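PDB 1YB3: DUF3201 domain-containing protein from Pyrococcus furiosus, which is of unknown function, a conserved hypothetical protein of a hyperthermophile that combines an antiparallel seven-stranded sheet with helices. Local coordinates for residues A[16-19]-A[20-23]; A[26-29]-A[30-34]. All coordinates share one frame; numbering follows the deposited sequence.

In the fold
Both contacts are local, between neighbouring turns of the N-terminal helix 11-35, with their centres about 16 Å apart along it. Contact 1 (16-23) lies at the surface, about 19 Å from the centre of the chain, and has Ile21 as its one buried residue. Its side-chain touches across the turns are mostly apolar, and its tryptophan reaches strand 40-47 through Glu46. Contact 2 (26-34), about 16 Å from the chain centre, is partly buried: Leu28 and Leu32 pack on helix 155-171, while Arg29 ties the helix to strand 40-47. Charge therefore matters more in contact 2, through a salt bridge made by one conformer of Glu30 and others leaving the helix.

Contact 1 (A[16-19]-A[20-23]); sequences ELLN and RIWG
Leu18 and Trp22, one turn apart, lie alongside each other and point the same way, with Leu18 CD2 3.8 Å from Trp22 CZ3. The tight spot is at the benzo edge, where Leu18 O comes in close to the ring plane, 3.2 Å from Trp22 CE3. That oxygen also accepts an almost straight bond from Trp22 N, at 3.2 Å and 176°. Ile21 adds its CG2 methyl over one indole face, 3.6 Å above the plane and displaced toward the rim; chi1 of -68° sets this methyl opposite the backbone N. All this belongs to the outer part of helix 11-35, whose i to i+4 ladder continues with Ile21 N to Leu17 O at 2.9 Å. Trp22 NE1 bonds to Glu46, and both Ile21 and Trp22 touch Pro66 of strand 65-71. Swapping the indole for an alanine would probably leave Glu46 without this donor and Leu18 CD2 and Ile21 CG2 without their aromatic neighbour. The exposed flank is looser: Arg20 runs beside Leu17, bends at chi3 (72°) and brings NH2 only to 4.1 Å from Leu17 CG, while its guanidinium makes a cation-pi contact with Phe153.

Contact 2 (A[26-29]-A[30-34]); sequences FELR and EELKE
The inner half of helix 11-35 carries, in one of the two conformers of Glu30, a salt bridge between the adjacent residues Arg29 and Glu30. Arg29 NH1 meets Glu30 OE2 at 2.9 Å, fairly straight at 160°; the oxygen lies near the guanidinium plane, whereas the donor reaches its syn side 32° out of the carboxylate plane. In this conformer Glu30 folds back at chi2 (-52°), bringing the same OE2 within 2.7 Å of a water oxygen; this water also donates to Phe26 O, whose own bond from Glu30 N is long and weak. Arg29 is held from further directions: NE and NH2 hydrogen-bond to Glu42 O and Val41 O, and NH2 also forms a salt bridge with Glu43, so its buried head is fixed on strand 40-47. Over one guanidinium face lies the aliphatic stem of Lys33, with CD 4.1 Å from Arg29 NH2. Elsewhere round the helix, Leu28 CD1 packs 3.8 Å from Leu32 CG, the pair facing Val158 and Ile162. Glu27 and Glu31 bring their OE2 atoms to 4.1 Å with carboxylate planes nearly parallel, a closeness probably eased by the Glu27–Lys155 salt bridge. Leucines four apart on one flank and charged residues on others give the periodicity of an amphipathic helix.

Contact 1 (A[16-19]-A[20-23])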
loop_
_atom_site.group_PDB
_atom_site.type_symbol
_atom_site.label_atom_id
_atom_site.label_comp_id
_atom_site.label_asym_id
_atom_site.label_seq_id
_atom_site.Cartn_x
_atom_site.Cartn_y
_atom_site.Cartn_z
ATOM N N GLU A 16 20.379 -13.653 1.840
ATOM C CA GLU A 16 20.593 -12.233 1.540
ATOM C C GLU A 16 19.285 -11.466 1.281
ATOM O O GLU A 16 19.092 -10.351 1.797
ATOM C CB GLU A 16 21.566 -12.086 0.364
ATOM C CG GLU A 16 23.028 -12.357 0.763
ATOM C CD GLU A 16 23.955 -12.618 -0.423
ATOM O OE1 GLU A 16 23.702 -12.086 -1.530
ATOM O OE2 GLU A 16 24.947 -13.357 -0.240
ATOM N N LEU A 17 18.381 -12.073 0.513
ATOM C CA LEU A 17 17.092 -11.440 0.207
ATOM C C LEU A 17 16.215 -11.277 1.460
ATOM O O LEU A 17 15.610 -10.212 1.679
ATOM C CB LEU A 17 16.362 -12.194 -0.921
ATOM C CG LEU A 17 16.640 -11.783 -2.388
ATOM C CD1 LEU A 17 18.118 -11.824 -2.804
ATOM C CD2 LEU A 17 15.805 -12.628 -3.349
ATOM N N LEU A 18 16.169 -12.309 2.302
ATOM C CA LEU A 18 15.449 -12.232 3.573
ATOM C C LEU A 18 16.026 -11.177 4.532
ATOM O O LEU A 18 15.270 -10.466 5.215
ATOM C CB LEU A 18 15.399 -13.604 4.259
ATOM C CG LEU A 18 14.544 -14.649 3.545
ATOM C CD1 LEU A 18 14.626 -15.979 4.277
ATOM C CD2 LEU A 18 13.108 -14.168 3.428
ATOM N N ASN A 19 17.352 -11.080 4.591
ATOM C CA ASN A 19 17.994 -10.021 5.384
ATOM C C ASN A 19 17.675 -8.627 4.831
ATOM O O ASN A 19 17.557 -7.660 5.602
ATOM C CB ASN A 19 19.510 -10.237 5.467
ATOM C CG ASN A 19 19.914 -11.052 6.682
ATOM O OD1 ASN A 19 19.179 -11.110 7.669
ATOM N ND2 ASN A 19 21.098 -11.666 6.628
ATOM N N ARG A 20 17.546 -8.538 3.513
ATOM C CA ARG A 20 17.179 -7.276 2.843
ATOM C C ARG A 20 15.752 -6.848 3.170
ATOM O O ARG A 20 15.524 -5.687 3.515
ATOM C CB ARG A 20 17.384 -7.385 1.321
ATOM C CG ARG A 20 16.971 -6.130 0.535
ATOM C CD ARG A 20 17.419 -6.165 -0.933
ATOM N NE ARG A 20 16.666 -7.121 -1.746
ATOM C CZ ARG A 20 16.571 -7.079 -3.079
ATOM N NH1 ARG A 20 17.158 -6.105 -3.769
ATOM N NH2 ARG A 20 15.872 -8.007 -3.727
ATOM N N ILE A 21 14.798 -7.774 3.075
ATOM C CA ILE A 21 13.382 -7.485 3.387
ATOM C C ILE A 21 13.235 -6.946 4.819
ATOM O O ILE A 21 12.679 -5.851 5.045
ATOM C CB ILE A 21 12.476 -8.746 3.166
ATOM C CG1 ILE A 21 12.375 -9.111 1.683
ATOM C CG2 ILE A 21 11.076 -8.582 3.817
ATOM C CD1 ILE A 21 11.811 -10.518 1.445
ATOM N N TRP A 22 13.753 -7.697 5.796
ATOM C CA TRP A 22 13.606 -7.278 7.178
ATOM C C TRP A 22 14.486 -6.077 7.547
ATOM O O TRP A 22 13.996 -5.134 8.179
ATOM C CB TRP A 22 13.762 -8.469 8.155
ATOM C CG TRP A 22 12.458 -9.179 8.385
ATOM C CD1 TRP A 22 11.570 -8.946 9.399
ATOM C CD2 TRP A 22 11.883 -10.220 7.585
ATOM N NE1 TRP A 22 10.490 -9.766 9.276
ATOM C CE2 TRP A 22 10.648 -10.562 8.176
ATOM C CE3 TRP A 22 12.287 -10.895 6.430
ATOM C CZ2 TRP A 22 9.811 -11.563 7.656
ATOM C CZ3 TRP A 22 11.453 -11.888 5.906
ATOM C CH2 TRP A 22 10.228 -12.210 6.523
ATOM N N GLY A 23 15.752 -6.077 7.111
ATOM C CA GLY A 23 16.687 -4.974 7.389
ATOM C C GLY A 23 16.180 -3.653 6.822
ATOM O O GLY A 23 16.224 -2.622 7.498
#

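Contact 2 (A[26-29]-A[30-34])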
loop_
_atom_site.group_PDB
_atom_site.type_symbol
_atom_site.label_atom_id
_atom_site.label_comp_id
_atom_site.label_asym_id
_atom_site.label_seq_id
_atom_site.Cartn_x
_atom_site.Cartn_y
_atom_site.Cartn_z
ATOM N N PHE A 26 13.152 -2.359 9.045
ATOM C CA PHE A 26 13.598 -1.811 10.322
ATOM C C PHE A 26 14.215 -0.419 10.088
ATOM O O PHE A 26 13.937 0.529 10.838
ATOM C CB PHE A 26 14.560 -2.769 11.042
ATOM C CG PHE A 26 13.888 -4.015 11.567
ATOM C CD1 PHE A 26 12.816 -3.926 12.460
ATOM C CD2 PHE A 26 14.337 -5.283 11.184
ATOM C CE1 PHE A 26 12.188 -5.081 12.946
ATOM C CE2 PHE A 26 13.714 -6.453 11.670
ATOM C CZ PHE A 26 12.641 -6.348 12.542
ATOM N N GLU A 27 14.986 -0.292 9.009
ATOM C CA GLU A 27 15.642 0.973 8.646
ATOM C C GLU A 27 14.607 2.034 8.262
ATOM O O GLU A 27 14.662 3.185 8.740
ATOM C CB GLU A 27 16.628 0.756 7.494
ATOM C CG GLU A 27 17.304 2.037 6.981
ATOM C CD GLU A 27 18.257 1.774 5.817
ATOM O OE1 GLU A 27 19.494 1.884 6.030
ATOM O OE2 GLU A 27 17.777 1.445 4.700
ATOM N N LEU A 28 13.663 1.642 7.408
ATOM C CA LEU A 28 12.655 2.582 6.901
ATOM C C LEU A 28 11.738 3.070 8.014
ATOM O O LEU A 28 11.313 4.253 7.994
ATOM C CB LEU A 28 11.836 1.951 5.776
ATOM C CG LEU A 28 10.780 2.819 5.098
ATOM C CD1 LEU A 28 11.444 4.078 4.472
ATOM C CD2 LEU A 28 10.042 1.987 4.065
ATOM N N ARG A 29 11.418 2.193 8.974
ATOM C CA ARG A 29 10.591 2.571 10.119
ATOM C C ARG A 29 11.235 3.719 10.884
ATOM O O ARG A 29 10.565 4.724 11.197
ATOM C CB ARG A 29 10.287 1.367 11.041
ATOM C CG ARG A 29 9.231 1.648 12.119
ATOM C CD ARG A 29 9.841 2.215 13.403
ATOM N NE ARG A 29 8.805 2.697 14.321
ATOM C CZ ARG A 29 9.037 3.272 15.497
ATOM N NH1 ARG A 29 10.283 3.405 15.957
ATOM N NH2 ARG A 29 8.010 3.687 16.240
ATOM N N GLU A 30 12.530 3.602 11.174
ATOM C CA GLU A 30 13.194 4.676 11.930
ATOM C C GLU A 30 13.255 5.972 11.113
ATOM O O GLU A 30 13.064 7.087 11.659
ATOM C CB GLU A 30 14.576 4.223 12.408
ATOM C CG GLU A 30 14.533 3.046 13.413
ATOM C CD GLU A 30 13.602 3.292 14.603
ATOM O OE1 GLU A 30 13.643 4.403 15.186
ATOM O OE2 GLU A 30 12.838 2.375 14.967
ATOM N N GLU A 31 13.462 5.831 9.810
ATOM C CA GLU A 31 13.536 6.986 8.911
ATOM C C GLU A 31 12.196 7.716 8.840
ATOM O O GLU A 31 12.142 8.946 8.990
ATOM C CB GLU A 31 14.008 6.582 7.512
ATOM C CG GLU A 31 15.498 6.204 7.475
ATOM C CD GLU A 31 15.913 5.472 6.217
ATOM O OE1 GLU A 31 15.040 5.100 5.402
ATOM O OE2 GLU A 31 17.136 5.257 6.052
ATOM N N LEU A 32 11.111 6.971 8.637
ATOM C CA LEU A 32 9.793 7.629 8.542
ATOM C C LEU A 32 9.296 8.145 9.900
ATOM O O LEU A 32 8.528 9.122 9.955
ATOM C CB LEU A 32 8.747 6.725 7.858
ATOM C CG LEU A 32 9.010 6.311 6.398
ATOM C CD1 LEU A 32 7.832 5.535 5.881
ATOM C CD2 LEU A 32 9.261 7.529 5.453
ATOM N N LYS A 33 9.746 7.518 10.987
ATOM C CA LYS A 33 9.443 7.989 12.332
ATOM C C LYS A 33 10.005 9.407 12.458
ATOM O O LYS A 33 9.318 10.324 12.925
ATOM C CB LYS A 33 10.065 7.069 13.386
ATOM C CG LYS A 33 10.070 7.619 14.809
ATOM C CD LYS A 33 8.699 7.626 15.447
ATOM C CE LYS A 33 8.825 7.831 16.961
ATOM N NZ LYS A 33 7.567 8.273 17.584
ATOM N N GLU A 34 11.244 9.585 12.002
ATOM C CA GLU A 34 11.891 10.904 12.032
ATOM C C GLU A 34 11.260 11.893 11.048
ATOM O O GLU A 34 11.036 13.056 11.388
ATOM C CB GLU A 34 13.397 10.763 11.771
ATOM C CG GLU A 34 14.145 10.052 12.905
ATOM C CD GLU A 34 15.530 9.547 12.500
ATOM O OE1 GLU A 34 15.991 9.880 11.380
ATOM O OE2 GLU A 34 16.161 8.811 13.307
HETATM O O HOH W 1 13.061 0.108 13.467
#